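Long-range contacts in membrane lipoprotein TpN32 (Treponema pallidum, PDB 1XS5), which binds L-methionine and probably serves as the substrate-binding lipoprotein of a methionine uptake system: residues D2-L10 with H29-Y40; Y40-M48 with N55-F66. All coordinates share one frame; numbering follows the deposited sequence.

Interaction 1: D2-L10 with H29-Y40; sequences DETVGVGVL and HIELRIVEFTNY. With MET (methionine), chain B.
Leu10 swings CG opposite its own amide nitrogen (chi1 -178°), and its CD2, the branch that continues anti to CA, reaches the edge of the Tyr40 ring, where it lies 3.3 Å from Tyr40 CE1. One face of that ring is taken by the terminal methyl CE of the bound methionine, 3.7 Å from Tyr40 CE1; Leu10 thus flanks, at its edge, a ring that lines the ligand pocket. Toward the other end, OG1 of Thr4, beside its own backbone N (chi1 -61°), gives its hydrogen to Glu31 OE1 at 2.6 Å. The two side chains run alongside each other, and the carboxylate accepts on its anti lone pair. Strands 3-9 and 30-36 are the parallel arms of a beta-alpha-beta crossover through helix 14-26, and the second of these strands forms an edge of the sheet. Backbone bonds ladder the pair from Glu31 N to Glu3 O through Phe37 N to Val9 O. On the face that receives helices 14-26 and 210-219, Val5, Val7 and Val9 mesh with Ile30, Leu32 and Ile34; Val7 CG1 meets Leu32 CD1 at 3.5 Å, and Val9 CG1 packs on Ile34 CG2 at 3.6 Å. The other face carries Gly6 and Gly8, beside which Arg33 and Phe37 pass, Phe37 CE1 coming to 4.0 Å from Gly8 CA. Beyond the start of the ladder, His29 ND1 donates to Asp2 OD1 over 3.0 Å in a bent bond (136° at the hydrogen), while Asp2 OD2 forms a salt bridge with Lys26 of the connecting helix.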
# COMPACT_ATOMS: atom_id res chain seq x y z
N ASP A 2 24.52 -3.42 21.04
CA ASP A 2 24.20 -3.48 19.60
C ASP A 2 23.78 -2.10 19.05
O ASP A 2 23.04 -1.36 19.71
CB ASP A 2 23.08 -4.48 19.31
CG ASP A 2 23.42 -5.90 19.77
OD1 ASP A 2 24.61 -6.28 19.76
OD2 ASP A 2 22.46 -6.64 20.11
N GLU A 3 24.27 -1.73 17.88
CA GLU A 3 23.89 -0.44 17.31
C GLU A 3 22.42 -0.56 16.96
O GLU A 3 21.93 -1.65 16.63
CB GLU A 3 24.63 -0.14 16.03
CG GLU A 3 25.81 -1.03 15.75
CD GLU A 3 25.75 -1.59 14.34
OE1 GLU A 3 25.55 -0.79 13.39
OE2 GLU A 3 25.89 -2.83 14.19
N THR A 4 21.72 0.57 16.99
CA THR A 4 20.29 0.57 16.67
C THR A 4 20.00 1.33 15.37
O THR A 4 20.63 2.32 15.09
CB THR A 4 19.47 1.28 17.81
OG1 THR A 4 19.66 0.57 19.05
CG2 THR A 4 17.98 1.30 17.48
N VAL A 5 19.05 0.82 14.56
CA VAL A 5 18.61 1.53 13.35
C VAL A 5 17.08 1.58 13.41
O VAL A 5 16.44 0.59 13.75
CB VAL A 5 19.09 0.84 12.05
CG1 VAL A 5 20.61 0.81 12.05
CG2 VAL A 5 18.54 -0.55 11.96
N GLY A 6 16.49 2.73 13.11
CA GLY A 6 15.04 2.85 13.16
C GLY A 6 14.41 2.59 11.82
O GLY A 6 14.96 2.98 10.80
N VAL A 7 13.27 1.89 11.80
CA VAL A 7 12.54 1.64 10.56
C VAL A 7 11.11 2.09 10.86
O VAL A 7 10.49 1.59 11.80
CB VAL A 7 12.56 0.14 10.16
CG1 VAL A 7 12.21 -0.72 11.37
CG2 VAL A 7 11.54 -0.12 8.98
N GLY A 8 10.61 3.05 10.08
CA GLY A 8 9.25 3.55 10.27
C GLY A 8 8.21 2.61 9.68
O GLY A 8 8.41 2.05 8.57
N VAL A 9 7.12 2.40 10.40
CA VAL A 9 6.03 1.52 9.91
C VAL A 9 4.71 2.23 10.21
O VAL A 9 4.65 3.06 11.12
CB VAL A 9 6.09 0.11 10.63
CG1 VAL A 9 5.59 0.24 12.08
CG2 VAL A 9 5.30 -0.93 9.85
N LEU A 10 3.66 1.88 9.47
CA LEU A 10 2.33 2.44 9.61
C LEU A 10 1.35 1.47 10.26
O LEU A 10 0.55 1.88 11.10
CB LEU A 10 1.80 2.77 8.20
CG LEU A 10 0.43 3.43 8.00
CD1 LEU A 10 0.43 4.82 8.62
CD2 LEU A 10 0.18 3.55 6.50
N HIS A 29 23.83 -8.77 15.38
CA HIS A 29 23.99 -7.72 16.36
C HIS A 29 23.47 -6.37 15.88
O HIS A 29 24.10 -5.35 16.09
CB HIS A 29 25.47 -7.59 16.75
CG HIS A 29 25.97 -8.75 17.56
ND1 HIS A 29 25.53 -9.01 18.83
CD2 HIS A 29 26.83 -9.75 17.24
CE1 HIS A 29 26.09 -10.13 19.27
NE2 HIS A 29 26.88 -10.60 18.32
N ILE A 30 22.31 -6.40 15.23
CA ILE A 30 21.70 -5.15 14.76
C ILE A 30 20.39 -5.11 15.52
O ILE A 30 19.63 -6.10 15.55
CB ILE A 30 21.40 -5.16 13.23
CG1 ILE A 30 22.71 -5.12 12.44
CG2 ILE A 30 20.57 -3.91 12.84
CD1 ILE A 30 22.57 -5.54 10.98
N GLU A 31 20.15 -3.99 16.18
CA GLU A 31 18.92 -3.86 16.92
C GLU A 31 18.00 -2.99 16.08
O GLU A 31 18.24 -1.80 15.92
CB GLU A 31 19.13 -3.21 18.27
CG GLU A 31 17.80 -3.12 19.00
CD GLU A 31 17.95 -2.43 20.33
OE1 GLU A 31 18.55 -1.33 20.35
OE2 GLU A 31 17.45 -2.98 21.34
N LEU A 32 16.97 -3.61 15.55
CA LEU A 32 16.02 -2.94 14.69
C LEU A 32 14.96 -2.33 15.60
O LEU A 32 14.29 -3.06 16.35
CB LEU A 32 15.40 -3.97 13.72
CG LEU A 32 14.52 -3.43 12.58
CD1 LEU A 32 15.29 -2.37 11.80
CD2 LEU A 32 14.08 -4.58 11.65
N ARG A 33 14.86 -1.00 15.58
CA ARG A 33 13.85 -0.31 16.38
C ARG A 33 12.68 -0.02 15.42
O ARG A 33 12.86 0.68 14.41
CB ARG A 33 14.46 1.00 16.91
CG ARG A 33 13.52 1.85 17.74
CD ARG A 33 14.36 2.97 18.40
NE ARG A 33 14.87 3.92 17.41
CZ ARG A 33 14.19 4.94 16.92
NH1 ARG A 33 12.94 5.16 17.32
NH2 ARG A 33 14.75 5.74 16.01
N ILE A 34 11.49 -0.54 15.73
CA ILE A 34 10.32 -0.36 14.88
C ILE A 34 9.58 0.86 15.41
O ILE A 34 9.11 0.88 16.55
CB ILE A 34 9.41 -1.62 14.89
CG1 ILE A 34 10.23 -2.84 14.37
CG2 ILE A 34 8.20 -1.41 13.99
CD1 ILE A 34 9.43 -4.17 14.38
N VAL A 35 9.53 1.89 14.58
CA VAL A 35 8.96 3.17 14.97
C VAL A 35 7.59 3.33 14.31
O VAL A 35 7.48 3.31 13.08
CB VAL A 35 9.92 4.29 14.49
CG1 VAL A 35 9.43 5.67 14.98
CG2 VAL A 35 11.37 3.95 14.96
N GLU A 36 6.56 3.50 15.12
CA GLU A 36 5.19 3.58 14.60
C GLU A 36 4.68 4.99 14.33
O GLU A 36 4.66 5.85 15.22
CB GLU A 36 4.25 2.88 15.59
CG GLU A 36 4.85 1.62 16.22
CD GLU A 36 4.08 1.16 17.49
OE1 GLU A 36 2.85 1.01 17.41
OE2 GLU A 36 4.72 0.94 18.55
N PHE A 37 4.23 5.21 13.09
CA PHE A 37 3.72 6.50 12.64
C PHE A 37 2.25 6.40 12.29
O PHE A 37 1.72 5.31 12.18
CB PHE A 37 4.48 6.93 11.38
CG PHE A 37 5.88 7.40 11.66
CD1 PHE A 37 6.91 6.50 11.85
CD2 PHE A 37 6.16 8.76 11.73
CE1 PHE A 37 8.21 6.93 12.11
CE2 PHE A 37 7.45 9.23 11.99
CZ PHE A 37 8.47 8.32 12.18
N THR A 38 1.59 7.55 12.06
CA THR A 38 0.18 7.54 11.74
C THR A 38 -0.14 8.06 10.35
O THR A 38 -1.29 8.03 9.93
CB THR A 38 -0.64 8.40 12.76
OG1 THR A 38 -0.29 9.79 12.60
CG2 THR A 38 -0.31 8.01 14.16
N ASN A 39 0.82 8.59 9.63
CA ASN A 39 0.47 9.06 8.30
C ASN A 39 1.57 8.96 7.31
O ASN A 39 2.74 8.90 7.69
CB ASN A 39 -0.15 10.45 8.31
CG ASN A 39 0.82 11.53 8.68
OD1 ASN A 39 1.52 12.10 7.83
ND2 ASN A 39 0.87 11.83 9.98
N TYR A 40 1.17 8.90 6.05
CA TYR A 40 2.13 8.72 4.96
C TYR A 40 3.26 9.77 4.86
O TYR A 40 4.45 9.44 4.69
CB TYR A 40 1.40 8.67 3.60
CG TYR A 40 0.34 7.58 3.41
CD1 TYR A 40 0.39 6.36 4.10
CD2 TYR A 40 -0.66 7.74 2.43
CE1 TYR A 40 -0.53 5.31 3.80
CE2 TYR A 40 -1.60 6.70 2.13
CZ TYR A 40 -1.52 5.50 2.81
OH TYR A 40 -2.37 4.48 2.42
N MET B . 0.22 -1.07 1.71
CA MET B . -0.33 -0.07 0.71
C MET B . -0.77 -0.71 -0.62
O MET B . -1.88 -0.39 -1.11
CB MET B . 0.73 1.01 0.41
CG MET B . 0.14 2.18 -0.35
SD MET B . 1.34 3.47 -0.78
CE MET B . 1.43 4.32 0.85
OXT MET B . 0.01 -1.53 -1.17
O HOH W 1 26.32 -3.81 16.86
O HOH W 2 0.77 3.43 13.34

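Interaction 2: Y40-M48 with N55-F66. With MET (methionine), chain B.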
# COMPACT_ATOMS: atom_id res chain seq x y z
N TYR A 40 1.17 8.90 6.05
CA TYR A 40 2.13 8.72 4.96
C TYR A 40 3.26 9.77 4.86
O TYR A 40 4.45 9.44 4.69
CB TYR A 40 1.40 8.67 3.60
CG TYR A 40 0.34 7.58 3.41
CD1 TYR A 40 0.39 6.36 4.10
CD2 TYR A 40 -0.66 7.74 2.43
CE1 TYR A 40 -0.53 5.31 3.80
CE2 TYR A 40 -1.60 6.70 2.13
CZ TYR A 40 -1.52 5.50 2.81
OH TYR A 40 -2.37 4.48 2.42
N VAL A 41 2.89 11.04 4.95
CA VAL A 41 3.87 12.10 4.81
C VAL A 41 4.89 12.10 5.93
O VAL A 41 6.10 12.23 5.70
CB VAL A 41 3.15 13.45 4.68
CG1 VAL A 41 4.17 14.61 4.69
CG2 VAL A 41 2.31 13.45 3.36
N ALA A 42 4.41 11.92 7.15
CA ALA A 42 5.33 11.91 8.29
C ALA A 42 6.40 10.83 8.20
O ALA A 42 7.56 10.99 8.65
CB ALA A 42 4.51 11.76 9.57
N LEU A 43 6.01 9.68 7.65
CA LEU A 43 6.97 8.59 7.52
C LEU A 43 8.09 8.93 6.55
O LEU A 43 9.24 8.58 6.77
CB LEU A 43 6.24 7.32 7.01
CG LEU A 43 5.53 6.46 8.08
CD1 LEU A 43 4.31 5.72 7.52
CD2 LEU A 43 6.58 5.47 8.60
N ASN A 44 7.73 9.53 5.41
CA ASN A 44 8.77 9.87 4.45
C ASN A 44 9.61 11.08 4.88
O ASN A 44 10.82 11.12 4.64
CB ASN A 44 8.16 10.10 3.05
CG ASN A 44 7.91 8.77 2.30
OD1 ASN A 44 8.63 7.81 2.50
ND2 ASN A 44 6.90 8.75 1.43
N GLU A 45 8.98 12.06 5.52
CA GLU A 45 9.73 13.21 5.99
C GLU A 45 10.72 12.78 7.09
O GLU A 45 11.80 13.35 7.21
CB GLU A 45 8.78 14.28 6.54
CG GLU A 45 7.91 14.91 5.47
CD GLU A 45 7.05 16.09 5.99
OE1 GLU A 45 6.67 16.11 7.19
OE2 GLU A 45 6.73 17.00 5.18
N ALA A 46 10.39 11.75 7.88
CA ALA A 46 11.30 11.33 8.97
C ALA A 46 12.52 10.67 8.37
O ALA A 46 13.65 10.80 8.91
CB ALA A 46 10.61 10.37 9.97
N VAL A 47 12.33 9.93 7.28
CA VAL A 47 13.51 9.34 6.62
C VAL A 47 14.35 10.51 5.99
O VAL A 47 15.58 10.53 6.09
CB VAL A 47 13.11 8.32 5.51
CG1 VAL A 47 14.36 7.99 4.62
CG2 VAL A 47 12.55 7.02 6.13
N MET A 48 13.69 11.48 5.35
CA MET A 48 14.44 12.59 4.75
C MET A 48 15.25 13.38 5.80
O MET A 48 16.38 13.78 5.51
CB MET A 48 13.53 13.55 3.97
CG MET A 48 13.09 13.05 2.58
SD MET A 48 14.51 12.61 1.48
CE MET A 48 15.33 14.27 1.31
N ASN A 55 12.05 3.13 5.96
CA ASN A 55 10.65 2.96 6.29
C ASN A 55 10.10 1.87 5.44
O ASN A 55 10.71 1.48 4.42
CB ASN A 55 9.78 4.24 6.22
CG ASN A 55 9.63 4.85 4.84
OD1 ASN A 55 9.44 4.15 3.81
ND2 ASN A 55 9.63 6.20 4.82
N PHE A 56 8.98 1.31 5.90
CA PHE A 56 8.39 0.20 5.16
C PHE A 56 6.87 0.32 5.20
O PHE A 56 6.20 -0.16 6.13
CB PHE A 56 8.89 -1.12 5.78
CG PHE A 56 8.33 -2.38 5.10
CD1 PHE A 56 8.25 -2.47 3.72
CD2 PHE A 56 7.94 -3.46 5.84
CE1 PHE A 56 7.78 -3.65 3.12
CE2 PHE A 56 7.48 -4.61 5.24
CZ PHE A 56 7.41 -4.69 3.89
N PHE A 57 6.30 0.97 4.18
CA PHE A 57 4.84 1.13 4.16
C PHE A 57 4.23 1.48 2.80
O PHE A 57 3.02 1.48 2.67
CB PHE A 57 4.41 2.27 5.09
CG PHE A 57 4.62 3.65 4.48
CD1 PHE A 57 5.88 4.23 4.42
CD2 PHE A 57 3.53 4.37 3.98
CE1 PHE A 57 6.07 5.52 3.87
CE2 PHE A 57 3.69 5.64 3.43
CZ PHE A 57 4.96 6.23 3.38
N GLN A 58 5.06 1.75 1.78
CA GLN A 58 4.53 2.24 0.52
C GLN A 58 5.05 1.49 -0.70
O GLN A 58 5.94 0.64 -0.58
CB GLN A 58 4.96 3.71 0.37
CG GLN A 58 6.50 3.85 0.01
CD GLN A 58 7.12 5.24 0.34
OE1 GLN A 58 6.68 6.26 -0.15
NE2 GLN A 58 8.13 5.23 1.16
N HIS A 59 4.49 1.84 -1.87
CA HIS A 59 4.96 1.27 -3.13
C HIS A 59 5.76 2.37 -3.89
O HIS A 59 5.78 3.53 -3.46
CB HIS A 59 3.78 0.72 -3.95
CG HIS A 59 2.59 1.62 -4.01
ND1 HIS A 59 2.62 2.88 -4.56
CD2 HIS A 59 1.30 1.40 -3.66
CE1 HIS A 59 1.41 3.40 -4.54
NE2 HIS A 59 0.59 2.52 -4.00
N VAL A 60 6.43 2.02 -4.99
CA VAL A 60 7.22 3.02 -5.69
C VAL A 60 6.47 4.26 -6.24
O VAL A 60 7.00 5.38 -6.15
CB VAL A 60 8.12 2.36 -6.81
CG1 VAL A 60 8.87 3.45 -7.57
CG2 VAL A 60 9.16 1.44 -6.14
N PRO A 61 5.27 4.09 -6.83
CA PRO A 61 4.55 5.26 -7.33
C PRO A 61 4.28 6.26 -6.18
O PRO A 61 4.33 7.46 -6.38
CB PRO A 61 3.25 4.67 -7.90
CG PRO A 61 3.72 3.37 -8.50
CD PRO A 61 4.67 2.84 -7.39
N HIS A 62 4.01 5.76 -4.98
CA HIS A 62 3.76 6.65 -3.85
C HIS A 62 5.04 7.42 -3.48
O HIS A 62 5.00 8.60 -3.23
CB HIS A 62 3.22 5.85 -2.66
CG HIS A 62 2.88 6.71 -1.48
ND1 HIS A 62 3.81 7.05 -0.53
CD2 HIS A 62 1.74 7.35 -1.15
CE1 HIS A 62 3.25 7.87 0.35
NE2 HIS A 62 1.99 8.07 -0.01
N MET A 63 6.16 6.71 -3.42
CA MET A 63 7.46 7.27 -3.11
C MET A 63 7.82 8.35 -4.16
O MET A 63 8.32 9.44 -3.81
CB MET A 63 8.51 6.15 -3.15
CG MET A 63 9.87 6.58 -2.65
SD MET A 63 11.14 5.36 -3.02
CE MET A 63 11.28 5.53 -4.86
N GLN A 64 7.56 8.02 -5.43
CA GLN A 64 7.83 8.98 -6.52
C GLN A 64 7.00 10.22 -6.36
O GLN A 64 7.50 11.33 -6.51
CB GLN A 64 7.60 8.33 -7.89
CG GLN A 64 8.68 7.29 -8.16
CD GLN A 64 8.45 6.44 -9.39
OE1 GLN A 64 7.31 6.24 -9.83
NE2 GLN A 64 9.55 5.89 -9.96
N GLN A 65 5.72 10.04 -6.03
CA GLN A 65 4.85 11.18 -5.80
C GLN A 65 5.46 12.04 -4.69
O GLN A 65 5.54 13.27 -4.81
CB GLN A 65 3.44 10.70 -5.40
CG GLN A 65 2.30 11.74 -5.45
CD GLN A 65 2.40 12.85 -4.39
OE1 GLN A 65 2.76 12.60 -3.22
NE2 GLN A 65 2.06 14.08 -4.80
N PHE A 66 5.89 11.40 -3.59
CA PHE A 66 6.47 12.19 -2.49
C PHE A 66 7.72 12.94 -2.94
O PHE A 66 7.89 14.12 -2.60
CB PHE A 66 6.83 11.31 -1.28
CG PHE A 66 7.63 12.03 -0.22
CD1 PHE A 66 6.99 12.72 0.80
CD2 PHE A 66 9.04 12.02 -0.26
CE1 PHE A 66 7.75 13.40 1.79
CE2 PHE A 66 9.80 12.68 0.71
CZ PHE A 66 9.16 13.38 1.74
N MET B . 0.22 -1.07 1.71
CA MET B . -0.33 -0.07 0.71
C MET B . -0.77 -0.71 -0.62
O MET B . -1.88 -0.39 -1.11
CB MET B . 0.73 1.01 0.41
CG MET B . 0.14 2.18 -0.35
SD MET B . 1.34 3.47 -0.78
CE MET B . 1.43 4.32 0.85
OXT MET B . 0.01 -1.53 -1.17
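The amides of Asn44 and Gln58 pair, their planes 23° apart, through two hydrogen bonds: Gln58 NE2 to Asn44 OD1 at 2.9 Å, in the carbonyl plane on a lone pair, and Asn44 ND2 to Gln58 OE1 at 3.0 Å. Asn55 comes in across Asn44 at about a right angle, its ND2 giving Asn44 OD1 a second hydrogen bond at 3.0 Å. Phe57 is sandwiched, Leu43 CD1 sitting over the middle of one face in a CH-pi contact and Gln58 CB over the other, while Asn44 OD1 meets its edge. Phe66 turns a face to Asn44 CB, 3.5 Å from the ring centroid, and its edge to Met48 CG. His62, whose chi1 of -177° sets CG opposite the amide nitrogen, presents one ring face to the ligand methyl CE, and its ND1 bonds in the ring plane to Gln58 OE1 at 3.0 Å. The ligand SD lies over a face of His59, 3.4 Å from NE2. Buried Asn44 OD1 and Gln58 OE1 each accept two hydrogen bonds, which helps hold the His62 ring in its rotation and probably favours its ND1-protonated form; histidine and tyrosine rings against the ligand's sulfur and methyl are consistent with thioether recognition.

Overall arrangement
From the N terminus, strand 3-9 is followed by helix 14-26 and then strand 30-36, whose pairing with the first strand in interaction 1 closes a crossover loop. The chain runs on through Tyr40, shared by both contacts, into helix 40-49, and after a short connection strand 54-59 and the start of helix 60-70 return against it to close interaction 2. The two closures follow in series, neither nested nor crossed. They meet where strand 54-59 joins strand 3-9 on the side away from 30-36, with Phe56 N probably hydrogen-bonded to Gly8 O, and where Leu43 packs on Phe37. Together they tie this sheet and its helices to the methionine site.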